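Long-range contacts in dopamine N-acetyltransferase-like Protein (Tribolium castaneum, PDB 6V3T), which probably transfers acetyl and longer acyl groups from coenzyme A thioesters to the amine of serotonin, and binds acetyl-CoA: residues 177-182 with 205-210; 25-30 with 194-199; 17-22 with 37-42. One frame throughout, in Å; residues are numbered along the deposited sequence. Where two conformers were deposited one is given.

Contact 1 of 3, residues 177-182 with 205-210; sequences ITEKCV and YKVMTK
Val182 and Tyr205 form one end, and Ile177 and Thr209 the other, of an antiparallel strand pair interrupted by a classic beta bulge. The pair closes one margin of the mixed sheet of the acetyltransferase fold: strand 204-211 lies between strand 157-162 and the outermost strand 177-183. The short axes of 180-182 and 205-210 run at 171° to each other.

Backbone bonds carry the pairing. Tyr205 N donates to Val182 O at 2.8 Å, nearly straight (170°), and Val182 N returns a bond to Tyr205 O. At the bulge Glu179 and Lys180 both face Val207: Glu179 N reaches Val207 O at 2.9 Å, while Val207 N turns to Lys180 O at 3.1 Å. Beyond it, Ile177 N donates to Thr209 O at 2.8 Å, and the return bond from Thr209 N to Ile177 O is weak.

The side-chain packing differs on the two faces. On one, Thr178 OG1 lies against CD and CE of the extended Lys206 chain, which the threonine crosses at about a right angle, and by Met208 CE; helix 165-174 covers Lys206 and Met208. Cys181 SG rests along the same lysine, 3.9 Å from Lys206 CG, and forms an interchain disulfide in a crystal structure of this protein. On the other face, helix 94-108 packs on Tyr205 and Val207, and Val182 CG1, set between its backbone N and carbonyl carbon, meets the Tyr205 ring obliquely, 3.4 Å from Tyr205 CD2.

Glu179 joins apolar and charged contacts. Its chain bends at chi2 (-71°), and CG packs on Thr209 CB at 3.7 Å. The carboxylate pairs beyond the two strands, OE1 in a salt bridge with Lys115 NZ and OE2 in a hydrogen bond with Tyr116 OH.

Contact 2 of 3, residues 25-30 with 194-199; sequences EPLNAS and KIYDTK. With ACO (acetyl coenzyme *a), chain G.
Ser30, in helix 26-31, sits against the irregular segment 194-199 at Asp197 and Thr198, beside the ring of Tyr196. Its CB, directed at the loop, lies 3.2 Å from the O of Asp197, the residue at the centre of an inverse gamma turn, and 3.7 Å from Thr198 CG2. The next atom, OG, is placed by chi1 of 74° between the serine's own backbone N and carbonyl carbon. From there it turns back to donate to Leu27 O at 2.8 Å, in the carbonyl plane and on a lone pair. Ser30 OG also lies 3.6 Å from Tyr196 CA and comes to the edge of the tyrosine ring, near its plane.

Leu27 runs side by side with Tyr196, pointing the same way, with CD1 3.6 Å from Tyr196 CD1. One face of that ring is covered over its centre by Ile195 CG2, and its hydroxyl is hydrogen-bonded to Arg98 O in helix 94-108.

At the start of the helix Glu25 is the N-cap: OE1 accepts from Asn28 N at 2.8 Å and lies by the acetyl CH3 of acetyl-CoA, while OE2 is hydrogen-bonded to Thr163 OG1. No hydrogen bond crosses between 25-30 and 194-199. The serine hydroxyl is spent within its own helix and the tyrosine hydroxyl on a third element, which leaves van der Waals packing, with a CA-H...O contact from Ser30 to Asp197 O, to join the helix that borders the acetyl group to the loop.

Contact 3 of 3, residues 17-22 with 37-42; sequences HLRHNF and GKPCEL. With ACO (acetyl coenzyme *a), chain G.
Gly37 approaches Arg19 and His20 near the C-terminal end of helix 11-19, its CA 4.8 Å from that of His20. A single weak hydrogen bond joins the backbones, from Gly37 N to Arg19 O at 3.3 Å. Gly37 has a positive phi (81°), easily adopted by a residue without a side chain, and from it the chain runs through Pro39 to Cys40, the N-cap of helix 41-52. A disulfide from Cys40 to Cys34 closes the loop just before that helix.

Among the side chains Arg19 covers most of the ground. Its aliphatic part crosses Pro39 obliquely, with CD 3.4 Å from Pro39 CA and 3.8 Å from Pro39 CB. A bend at chi3 (-113°) turns the guanidinium so that Gly37 O lies at its edge, near its plane, though 4.0 Å from Arg19 NH1. Its charge has a distant partner in Glu44, a long and weak ion pair from NE. Replacing Arg19 by alanine would remove the methylenes lying on Pro39, is likely to open a gap there, and would probably leave Glu44 without this distant positive charge. His20 ND1 and CE1 lie nearest Gly37 CA, which approaches the ring obliquely; the ring itself is stacked on His36 and meets His16 edge-to-face.

Further along, Phe22 reaches acetyl-CoA. The acetyl oxygen O lies in the plane of its ring at the edge, 3.7 Å from Phe22 CE2. Between the two segments themselves, methylenes on a proline and an imidazole on a glycine make a modest surface contact, whose one cross-segment hydrogen bond is weak; the disulfide is the covalent tie nearby.

Along the chain contact 3 (17-22 with 37-42) closes before contact 1 (177-182 with 205-210) opens, whereas contact 2 (25-30 with 194-199) crosses both: its helical segment falls between those of contact 3, its loop segment between those of contact 1. Contacts 2 and 3 have centres about 17 Å apart and both touch acetyl-CoA, around helices 11-19, 26-31 and 41-52. Contact 1 lies at the margin of the sheet, its centre about 18 Å from that of contact 2 and about 27 Å from that of contact 3; contacts 1 and 3 lie on opposite sides of the chain's centre. The connection from strand 177-183 to strand 204-211 thus reaches back to helix 26-31, whose N-cap borders the acetyl group.

Contact 1 of 3, residues 177-182 with 205-210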
loop_
_atom_site.group_PDB
_atom_site.type_symbol
_atom_site.label_atom_id
_atom_site.label_comp_id
_atom_site.label_asym_id
_atom_site.label_seq_id
_atom_site.Cartn_x
_atom_site.Cartn_y
_atom_site.Cartn_z
ATOM N N ILE A 177 -7.390 7.609 -11.850
ATOM C CA ILE A 177 -6.648 8.783 -12.386
ATOM C C ILE A 177 -5.331 8.911 -11.617
ATOM O O ILE A 177 -5.341 8.673 -10.405
ATOM C CB ILE A 177 -7.541 10.033 -12.239
ATOM C CG1 ILE A 177 -8.615 10.067 -13.326
ATOM C CG2 ILE A 177 -6.731 11.320 -12.212
ATOM C CD1 ILE A 177 -8.077 10.345 -14.715
ATOM N N THR A 178 -4.248 9.294 -12.296
ATOM C CA THR A 178 -2.948 9.645 -11.662
ATOM C C THR A 178 -3.018 11.081 -11.135
ATOM O O THR A 178 -3.191 12.010 -11.953
ATOM C CB THR A 178 -1.767 9.464 -12.621
ATOM O OG1 THR A 178 -1.565 8.064 -12.799
ATOM C CG2 THR A 178 -0.491 10.087 -12.101
ATOM N N GLU A 179 -2.889 11.237 -9.815
ATOM C CA GLU A 179 -2.896 12.536 -9.095
ATOM C C GLU A 179 -1.507 13.166 -9.178
ATOM O O GLU A 179 -1.405 14.305 -9.635
ATOM C CB GLU A 179 -3.278 12.332 -7.631
ATOM C CG GLU A 179 -4.707 11.880 -7.438
ATOM C CD GLU A 179 -5.758 12.936 -7.729
ATOM O OE1 GLU A 179 -5.381 14.102 -7.949
ATOM O OE2 GLU A 179 -6.951 12.594 -7.722
ATOM N N LYS A 180 -0.486 12.449 -8.717
ATOM C CA LYS A 180 0.930 12.864 -8.853
ATOM C C LYS A 180 1.753 11.699 -9.402
ATOM O O LYS A 180 1.553 10.566 -8.978
ATOM C CB LYS A 180 1.507 13.345 -7.520
ATOM C CG LYS A 180 2.990 13.684 -7.587
ATOM C CD LYS A 180 3.426 14.781 -6.664
ATOM C CE LYS A 180 3.261 16.167 -7.233
ATOM N NZ LYS A 180 4.502 16.701 -7.832
ATOM N N CYS A 181 2.658 11.997 -10.321
ATOM C CA CYS A 181 3.636 11.036 -10.865
ATOM C C CYS A 181 5.041 11.538 -10.528
ATOM O O CYS A 181 5.329 12.725 -10.813
ATOM C CB CYS A 181 3.452 10.872 -12.366
ATOM S SG CYS A 181 4.332 9.428 -13.006
ATOM N N VAL A 182 5.856 10.676 -9.916
ATOM C CA VAL A 182 7.219 11.015 -9.422
ATOM C C VAL A 182 8.172 9.871 -9.763
ATOM O O VAL A 182 7.880 8.707 -9.396
ATOM C CB VAL A 182 7.236 11.317 -7.910
ATOM C CG1 VAL A 182 6.535 10.249 -7.088
ATOM C CG2 VAL A 182 8.650 11.529 -7.397
ATOM N N TYR A 205 6.641 6.204 -9.204
ATOM C CA TYR A 205 5.573 5.999 -8.187
ATOM C C TYR A 205 4.429 6.962 -8.506
ATOM O O TYR A 205 4.675 8.181 -8.710
ATOM C CB TYR A 205 6.148 6.189 -6.779
ATOM C CG TYR A 205 5.219 6.679 -5.690
ATOM C CD1 TYR A 205 4.065 5.990 -5.342
ATOM C CD2 TYR A 205 5.548 7.790 -4.932
ATOM C CE1 TYR A 205 3.242 6.421 -4.307
ATOM C CE2 TYR A 205 4.743 8.232 -3.894
ATOM C CZ TYR A 205 3.583 7.549 -3.580
ATOM O OH TYR A 205 2.794 8.003 -2.558
ATOM N N LYS A 206 3.221 6.413 -8.611
ATOM C CA LYS A 206 1.994 7.191 -8.862
ATOM C C LYS A 206 1.108 7.089 -7.638
ATOM O O LYS A 206 0.903 5.954 -7.161
ATOM C CB LYS A 206 1.217 6.637 -10.048
ATOM C CG LYS A 206 1.722 7.056 -11.414
ATOM C CD LYS A 206 1.064 6.244 -12.492
ATOM C CE LYS A 206 1.250 6.801 -13.877
ATOM N NZ LYS A 206 0.397 6.059 -14.826
ATOM N N VAL A 207 0.622 8.231 -7.159
ATOM C CA VAL A 207 -0.613 8.312 -6.335
ATOM C C VAL A 207 -1.788 8.321 -7.315
ATOM O O VAL A 207 -1.761 9.115 -8.265
ATOM C CB VAL A 207 -0.599 9.525 -5.388
ATOM C CG1 VAL A 207 -1.933 9.717 -4.685
ATOM C CG2 VAL A 207 0.510 9.393 -4.360
ATOM N N MET A 208 -2.736 7.408 -7.113
ATOM C CA MET A 208 -3.863 7.152 -8.039
ATOM C C MET A 208 -5.151 7.111 -7.226
ATOM O O MET A 208 -5.105 6.778 -6.039
ATOM C CB MET A 208 -3.671 5.837 -8.800
ATOM C CG MET A 208 -2.338 5.770 -9.524
ATOM S SD MET A 208 -2.119 4.325 -10.591
ATOM C CE MET A 208 -3.047 4.853 -12.036
ATOM N N THR A 209 -6.257 7.435 -7.876
ATOM C CA THR A 209 -7.495 7.912 -7.234
ATOM C C THR A 209 -8.691 7.571 -8.120
ATOM O O THR A 209 -8.568 7.703 -9.354
ATOM C CB THR A 209 -7.368 9.415 -6.980
ATOM O OG1 THR A 209 -6.964 9.522 -5.616
ATOM C CG2 THR A 209 -8.640 10.192 -7.249
ATOM N N LYS A 210 -9.803 7.181 -7.501
ATOM C CA LYS A 210 -11.117 7.117 -8.171
ATOM C C LYS A 210 -12.177 7.650 -7.221
ATOM O O LYS A 210 -12.042 7.420 -6.002
ATOM C CB LYS A 210 -11.444 5.687 -8.591
ATOM C CG LYS A 210 -12.399 5.604 -9.771
ATOM C CD LYS A 210 -12.892 4.211 -10.036
ATOM C CE LYS A 210 -13.965 4.159 -11.101
ATOM N NZ LYS A 210 -14.968 3.117 -10.775
#

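Contact 2 of 3, residues 25-30 with 194-199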
loop_
_atom_site.group_PDB
_atom_site.type_symbol
_atom_site.label_atom_id
_atom_site.label_comp_id
_atom_site.label_asym_id
_atom_site.label_seq_id
_atom_site.Cartn_x
_atom_site.Cartn_y
_atom_site.Cartn_z
ATOM N N GLU A 25 8.613 -5.839 -2.615
ATOM C CA GLU A 25 7.915 -4.620 -3.069
ATOM C C GLU A 25 8.975 -3.692 -3.653
ATOM O O GLU A 25 10.042 -3.552 -3.084
ATOM C CB GLU A 25 7.140 -4.032 -1.895
ATOM C CG GLU A 25 6.218 -2.898 -2.274
ATOM C CD GLU A 25 6.853 -1.527 -2.189
ATOM O OE1 GLU A 25 7.881 -1.410 -1.508
ATOM O OE2 GLU A 25 6.323 -0.590 -2.808
ATOM N N PRO A 26 8.728 -3.072 -4.821
ATOM C CA PRO A 26 9.711 -2.206 -5.480
ATOM C C PRO A 26 10.450 -1.187 -4.605
ATOM O O PRO A 26 11.648 -1.234 -4.570
ATOM C CB PRO A 26 8.855 -1.438 -6.495
ATOM C CG PRO A 26 7.777 -2.427 -6.862
ATOM C CD PRO A 26 7.482 -3.191 -5.590
ATOM N N LEU A 27 9.729 -0.273 -3.965
ATOM C CA LEU A 27 10.337 0.791 -3.130
ATOM C C LEU A 27 11.216 0.158 -2.051
ATOM O O LEU A 27 12.403 0.454 -2.030
ATOM C CB LEU A 27 9.231 1.625 -2.493
ATOM C CG LEU A 27 9.729 2.808 -1.674
ATOM C CD1 LEU A 27 10.746 3.607 -2.470
ATOM C CD2 LEU A 27 8.565 3.686 -1.243
ATOM N N ASN A 28 10.618 -0.687 -1.213
ATOM C CA ASN A 28 11.280 -1.474 -0.140
ATOM C C ASN A 28 12.615 -1.995 -0.659
ATOM O O ASN A 28 13.634 -1.744 -0.012
ATOM C CB ASN A 28 10.404 -2.647 0.297
ATOM C CG ASN A 28 11.099 -3.570 1.267
ATOM O OD1 ASN A 28 12.178 -4.066 0.986
ATOM N ND2 ASN A 28 10.481 -3.815 2.406
ATOM N N ALA A 29 12.579 -2.702 -1.788
ATOM C CA ALA A 29 13.748 -3.332 -2.442
ATOM C C ALA A 29 14.870 -2.308 -2.612
ATOM O O ALA A 29 16.011 -2.636 -2.247
ATOM C CB ALA A 29 13.354 -3.914 -3.773
ATOM N N SER A 30 14.551 -1.115 -3.124
ATOM C CA SER A 30 15.554 -0.112 -3.569
ATOM C C SER A 30 16.287 0.501 -2.367
ATOM O O SER A 30 17.322 1.158 -2.610
ATOM C CB SER A 30 14.938 0.956 -4.429
ATOM O OG SER A 30 14.164 1.858 -3.659
ATOM N N LYS A 194 21.972 8.027 -6.373
ATOM C CA LYS A 194 20.532 7.655 -6.419
ATOM C C LYS A 194 20.139 6.964 -5.103
ATOM O O LYS A 194 20.846 6.022 -4.701
ATOM C CB LYS A 194 20.301 6.760 -7.641
ATOM C CG LYS A 194 18.914 6.841 -8.249
ATOM C CD LYS A 194 18.788 6.156 -9.590
ATOM C CE LYS A 194 19.039 7.085 -10.756
ATOM N NZ LYS A 194 19.032 6.375 -12.054
ATOM N N ILE A 195 19.052 7.416 -4.466
ATOM C CA ILE A 195 18.583 6.957 -3.118
ATOM C C ILE A 195 17.621 5.782 -3.294
ATOM O O ILE A 195 17.655 4.844 -2.472
ATOM C CB ILE A 195 17.910 8.117 -2.359
ATOM C CG1 ILE A 195 18.948 9.139 -1.896
ATOM C CG2 ILE A 195 17.064 7.608 -1.199
ATOM C CD1 ILE A 195 18.379 10.499 -1.605
ATOM N N TYR A 196 16.750 5.887 -4.298
ATOM C CA TYR A 196 15.849 4.807 -4.763
ATOM C C TYR A 196 16.416 4.246 -6.060
ATOM O O TYR A 196 15.966 4.650 -7.158
ATOM C CB TYR A 196 14.432 5.346 -4.938
ATOM C CG TYR A 196 13.978 6.197 -3.784
ATOM C CD1 TYR A 196 13.708 5.638 -2.543
ATOM C CD2 TYR A 196 13.848 7.569 -3.924
ATOM C CE1 TYR A 196 13.294 6.418 -1.476
ATOM C CE2 TYR A 196 13.440 8.362 -2.865
ATOM C CZ TYR A 196 13.158 7.784 -1.640
ATOM O OH TYR A 196 12.758 8.569 -0.602
ATOM N N ASP A 197 17.417 3.378 -5.919
ATOM C CA ASP A 197 17.943 2.544 -7.025
ATOM C C ASP A 197 16.922 1.425 -7.253
ATOM O O ASP A 197 17.109 0.323 -6.696
ATOM C CB ASP A 197 19.361 2.050 -6.718
ATOM C CG ASP A 197 20.164 1.684 -7.954
ATOM O OD1 ASP A 197 20.241 2.529 -8.864
ATOM O OD2 ASP A 197 20.704 0.552 -7.998
ATOM N N THR A 198 15.841 1.732 -7.977
ATOM C CA THR A 198 14.744 0.786 -8.312
ATOM C C THR A 198 15.128 0.016 -9.577
ATOM O O THR A 198 15.653 0.654 -10.512
ATOM C CB THR A 198 13.407 1.514 -8.500
ATOM O OG1 THR A 198 13.624 2.580 -9.423
ATOM C CG2 THR A 198 12.833 2.051 -7.209
ATOM N N LYS A 199 14.892 -1.298 -9.596
ATOM C CA LYS A 199 15.098 -2.142 -10.802
ATOM C C LYS A 199 13.846 -2.028 -11.675
ATOM O O LYS A 199 12.732 -2.084 -11.121
ATOM C CB LYS A 199 15.443 -3.585 -10.414
ATOM C CG LYS A 199 16.911 -3.810 -10.062
ATOM C CD LYS A 199 17.184 -5.132 -9.369
ATOM C CE LYS A 199 18.385 -5.087 -8.447
ATOM N NZ LYS A 199 18.422 -6.270 -7.555
HETATM N N1A ACO G . 5.021 -8.455 -15.647
HETATM C C2A ACO G . 4.249 -7.592 -16.321
HETATM N N3A ACO G . 2.987 -7.305 -15.959
HETATM C C4A ACO G . 2.430 -7.882 -14.883
HETATM C C5A ACO G . 3.213 -8.829 -14.115
HETATM C C6A ACO G . 4.572 -9.094 -14.567
HETATM N N6A ACO G . 5.339 -9.960 -13.898
HETATM N N7A ACO G . 2.443 -9.253 -13.116
HETATM C C8A ACO G . 1.251 -8.632 -13.235
HETATM N N9A ACO G . 1.254 -7.832 -14.300
HETATM C C1B ACO G . 0.129 -6.992 -14.685
HETATM C C2B ACO G . -0.925 -7.710 -15.480
HETATM O O2B ACO G . -0.701 -7.577 -16.868
HETATM C C3B ACO G . -2.159 -6.967 -15.037
HETATM O O3B ACO G . -2.257 -5.761 -15.756
HETATM P P3B ACO G . -3.319 -5.677 -16.943
HETATM O O7A ACO G . -2.705 -4.699 -17.924
HETATM O O8A ACO G . -3.297 -7.121 -17.415
HETATM O O9A ACO G . -4.544 -5.167 -16.189
HETATM C C4B ACO G . -1.902 -6.571 -13.611
HETATM O O4B ACO G . -0.508 -6.629 -13.465
HETATM C C5B ACO G . -2.548 -7.490 -12.626
HETATM O O5B ACO G . -1.789 -8.663 -12.425
HETATM P P1A ACO G . -2.258 -9.563 -11.205
HETATM O O1A ACO G . -3.737 -9.348 -10.996
HETATM O O2A ACO G . -1.736 -10.959 -11.281
HETATM O O3A ACO G . -1.397 -8.874 -10.046
HETATM P P2A ACO G . -0.516 -9.810 -9.088
HETATM O O4A ACO G . -1.442 -10.901 -8.579
HETATM O O5A ACO G . 0.717 -10.242 -9.840
HETATM O O6A ACO G . -0.038 -8.646 -8.020
HETATM C CBP ACO G . 1.943 -7.633 -6.809
HETATM C CCP ACO G . 1.008 -8.832 -7.032
HETATM C CDP ACO G . 1.176 -6.357 -7.115
HETATM C CEP ACO G . 3.107 -7.836 -7.759
HETATM C CAP ACO G . 2.541 -7.565 -5.356
HETATM O OAP ACO G . 3.525 -8.597 -5.212
HETATM C C9P ACO G . 3.218 -6.230 -4.875
HETATM O O9P ACO G . 4.438 -6.075 -4.955
HETATM N N8P ACO G . 2.429 -5.243 -4.341
HETATM C C7P ACO G . 2.902 -3.923 -3.912
HETATM C C6P ACO G . 2.098 -2.725 -4.460
HETATM C C5P ACO G . 1.749 -1.657 -3.438
HETATM O O5P ACO G . 0.597 -1.395 -3.170
HETATM N N4P ACO G . 2.761 -0.994 -2.880
HETATM C C3P ACO G . 2.593 0.186 -2.004
HETATM C C2P ACO G . 3.156 0.098 -0.571
HETATM S S1P ACO G . 4.650 1.034 -0.320
HETATM C C ACO G . 5.442 0.233 0.946
HETATM O O ACO G . 4.810 -0.265 1.866
HETATM C CH3 ACO G . 6.939 0.125 0.981
#

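Contact 3 of 3, residues 17-22 with 37-42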
loop_
_atom_site.group_PDB
_atom_site.type_symbol
_atom_site.label_atom_id
_atom_site.label_comp_id
_atom_site.label_asym_id
_atom_site.label_seq_id
_atom_site.Cartn_x
_atom_site.Cartn_y
_atom_site.Cartn_z
ATOM N N HIS A 17 2.223 -14.247 6.151
ATOM C CA HIS A 17 2.069 -14.107 4.678
ATOM C C HIS A 17 2.915 -12.928 4.197
ATOM O O HIS A 17 3.627 -13.079 3.199
ATOM C CB HIS A 17 0.601 -13.927 4.279
ATOM C CG HIS A 17 0.417 -13.400 2.894
ATOM N ND1 HIS A 17 -0.170 -14.148 1.897
ATOM C CD2 HIS A 17 0.728 -12.211 2.335
ATOM C CE1 HIS A 17 -0.214 -13.443 0.789
ATOM N NE2 HIS A 17 0.330 -12.255 1.031
ATOM N N LEU A 18 2.817 -11.787 4.876
ATOM C CA LEU A 18 3.476 -10.529 4.436
ATOM C C LEU A 18 4.987 -10.706 4.560
ATOM O O LEU A 18 5.693 -10.346 3.609
ATOM C CB LEU A 18 2.973 -9.348 5.273
ATOM C CG LEU A 18 1.580 -8.828 4.909
ATOM C CD1 LEU A 18 1.191 -7.670 5.809
ATOM C CD2 LEU A 18 1.501 -8.403 3.446
ATOM N N ARG A 19 5.448 -11.261 5.684
ATOM C CA ARG A 19 6.884 -11.549 5.931
ATOM C C ARG A 19 7.440 -12.314 4.725
ATOM O O ARG A 19 8.470 -11.874 4.194
ATOM C CB ARG A 19 7.065 -12.312 7.247
ATOM C CG ARG A 19 6.993 -11.424 8.483
ATOM C CD ARG A 19 7.397 -12.148 9.753
ATOM N NE ARG A 19 6.276 -12.311 10.660
ATOM C CZ ARG A 19 6.077 -13.365 11.443
ATOM N NH1 ARG A 19 6.931 -14.377 11.440
ATOM N NH2 ARG A 19 5.010 -13.418 12.221
ATOM N N HIS A 20 6.746 -13.368 4.277
ATOM C CA HIS A 20 7.243 -14.353 3.274
ATOM C C HIS A 20 7.068 -13.844 1.829
ATOM O O HIS A 20 7.525 -14.561 0.915
ATOM C CB HIS A 20 6.569 -15.727 3.477
ATOM C CG HIS A 20 7.247 -16.622 4.467
ATOM N ND1 HIS A 20 8.544 -16.412 4.913
ATOM C CD2 HIS A 20 6.825 -17.753 5.073
ATOM C CE1 HIS A 20 8.875 -17.362 5.764
ATOM N NE2 HIS A 20 7.849 -18.205 5.864
ATOM N N ASN A 21 6.467 -12.665 1.608
ATOM C CA ASN A 21 6.030 -12.218 0.249
ATOM C C ASN A 21 6.288 -10.728 0.012
ATOM O O ASN A 21 6.862 -10.374 -1.021
ATOM C CB ASN A 21 4.543 -12.480 0.030
ATOM C CG ASN A 21 4.263 -13.954 -0.101
ATOM O OD1 ASN A 21 5.028 -14.662 -0.742
ATOM N ND2 ASN A 21 3.191 -14.426 0.512
ATOM N N PHE A 22 5.831 -9.879 0.922
ATOM C CA PHE A 22 5.705 -8.428 0.678
ATOM C C PHE A 22 7.073 -7.746 0.580
ATOM O O PHE A 22 7.092 -6.712 -0.055
ATOM C CB PHE A 22 4.791 -7.736 1.695
ATOM C CG PHE A 22 4.462 -6.322 1.281
ATOM C CD1 PHE A 22 3.843 -6.066 0.078
ATOM C CD2 PHE A 22 4.820 -5.237 2.054
ATOM C CE1 PHE A 22 3.527 -4.774 -0.306
ATOM C CE2 PHE A 22 4.520 -3.942 1.655
ATOM C CZ PHE A 22 3.887 -3.709 0.468
ATOM N N GLY A 37 10.675 -13.965 5.507
ATOM C CA GLY A 37 10.572 -14.857 6.683
ATOM C C GLY A 37 10.845 -14.143 7.995
ATOM O O GLY A 37 10.096 -14.389 8.982
ATOM N N LYS A 38 11.889 -13.303 8.024
ATOM C CA LYS A 38 12.266 -12.451 9.183
ATOM C C LYS A 38 11.213 -11.368 9.379
ATOM O O LYS A 38 10.820 -10.713 8.416
ATOM C CB LYS A 38 13.602 -11.735 8.966
ATOM C CG LYS A 38 14.705 -12.559 8.332
ATOM C CD LYS A 38 16.090 -11.995 8.545
ATOM C CE LYS A 38 16.122 -10.804 9.479
ATOM N NZ LYS A 38 17.262 -10.871 10.421
ATOM N N PRO A 39 10.766 -11.118 10.630
ATOM C CA PRO A 39 9.825 -10.033 10.898
ATOM C C PRO A 39 10.433 -8.643 10.643
ATOM O O PRO A 39 11.621 -8.451 10.838
ATOM C CB PRO A 39 9.440 -10.256 12.370
ATOM C CG PRO A 39 10.619 -11.003 12.967
ATOM C CD PRO A 39 11.162 -11.855 11.842
ATOM N N CYS A 40 9.591 -7.726 10.167
ATOM C CA CYS A 40 9.866 -6.275 9.999
ATOM C C CYS A 40 8.933 -5.485 10.926
ATOM O O CYS A 40 8.084 -4.727 10.413
ATOM C CB CYS A 40 9.657 -5.874 8.545
ATOM S SG CYS A 40 10.651 -4.454 8.021
ATOM N N GLU A 41 9.110 -5.644 12.241
ATOM C CA GLU A 41 8.114 -5.267 13.290
ATOM C C GLU A 41 7.667 -3.803 13.135
ATOM O O GLU A 41 6.514 -3.509 13.499
ATOM C CB GLU A 41 8.673 -5.491 14.696
ATOM C CG GLU A 41 9.086 -6.924 14.984
ATOM C CD GLU A 41 10.590 -7.111 15.113
ATOM O OE1 GLU A 41 11.087 -7.156 16.246
ATOM O OE2 GLU A 41 11.261 -7.182 14.079
ATOM N N LEU A 42 8.554 -2.918 12.669
ATOM C CA LEU A 42 8.274 -1.473 12.401
ATOM C C LEU A 42 6.976 -1.325 11.607
ATOM O O LEU A 42 6.033 -0.664 12.101
ATOM C CB LEU A 42 9.416 -0.820 11.611
ATOM C CG LEU A 42 10.759 -1.540 11.640
ATOM C CD1 LEU A 42 10.724 -2.739 10.702
ATOM C CD2 LEU A 42 11.895 -0.589 11.270
HETATM N N1A ACO G . 5.021 -8.455 -15.647
HETATM C C2A ACO G . 4.249 -7.592 -16.321
HETATM N N3A ACO G . 2.987 -7.305 -15.959
HETATM C C4A ACO G . 2.430 -7.882 -14.883
HETATM C C5A ACO G . 3.213 -8.829 -14.115
HETATM C C6A ACO G . 4.572 -9.094 -14.567
HETATM N N6A ACO G . 5.339 -9.960 -13.898
HETATM N N7A ACO G . 2.443 -9.253 -13.116
HETATM C C8A ACO G . 1.251 -8.632 -13.235
HETATM N N9A ACO G . 1.254 -7.832 -14.300
HETATM C C1B ACO G . 0.129 -6.992 -14.685
HETATM C C2B ACO G . -0.925 -7.710 -15.480
HETATM O O2B ACO G . -0.701 -7.577 -16.868
HETATM C C3B ACO G . -2.159 -6.967 -15.037
HETATM O O3B ACO G . -2.257 -5.761 -15.756
HETATM P P3B ACO G . -3.319 -5.677 -16.943
HETATM O O7A ACO G . -2.705 -4.699 -17.924
HETATM O O8A ACO G . -3.297 -7.121 -17.415
HETATM O O9A ACO G . -4.544 -5.167 -16.189
HETATM C C4B ACO G . -1.902 -6.571 -13.611
HETATM O O4B ACO G . -0.508 -6.629 -13.465
HETATM C C5B ACO G . -2.548 -7.490 -12.626
HETATM O O5B ACO G . -1.789 -8.663 -12.425
HETATM P P1A ACO G . -2.258 -9.563 -11.205
HETATM O O1A ACO G . -3.737 -9.348 -10.996
HETATM O O2A ACO G . -1.736 -10.959 -11.281
HETATM O O3A ACO G . -1.397 -8.874 -10.046
HETATM P P2A ACO G . -0.516 -9.810 -9.088
HETATM O O4A ACO G . -1.442 -10.901 -8.579
HETATM O O5A ACO G . 0.717 -10.242 -9.840
HETATM O O6A ACO G . -0.038 -8.646 -8.020
HETATM C CBP ACO G . 1.943 -7.633 -6.809
HETATM C CCP ACO G . 1.008 -8.832 -7.032
HETATM C CDP ACO G . 1.176 -6.357 -7.115
HETATM C CEP ACO G . 3.107 -7.836 -7.759
HETATM C CAP ACO G . 2.541 -7.565 -5.356
HETATM O OAP ACO G . 3.525 -8.597 -5.212
HETATM C C9P ACO G . 3.218 -6.230 -4.875
HETATM O O9P ACO G . 4.438 -6.075 -4.955
HETATM N N8P ACO G . 2.429 -5.243 -4.341
HETATM C C7P ACO G . 2.902 -3.923 -3.912
HETATM C C6P ACO G . 2.098 -2.725 -4.460
HETATM C C5P ACO G . 1.749 -1.657 -3.438
HETATM O O5P ACO G . 0.597 -1.395 -3.170
HETATM N N4P ACO G . 2.761 -0.994 -2.880
HETATM C C3P ACO G . 2.593 0.186 -2.004
HETATM C C2P ACO G . 3.156 0.098 -0.571
HETATM S S1P ACO G . 4.650 1.034 -0.320
HETATM C C ACO G . 5.442 0.233 0.946
HETATM O O ACO G . 4.810 -0.265 1.866
HETATM C CH3 ACO G . 6.939 0.125 0.981
#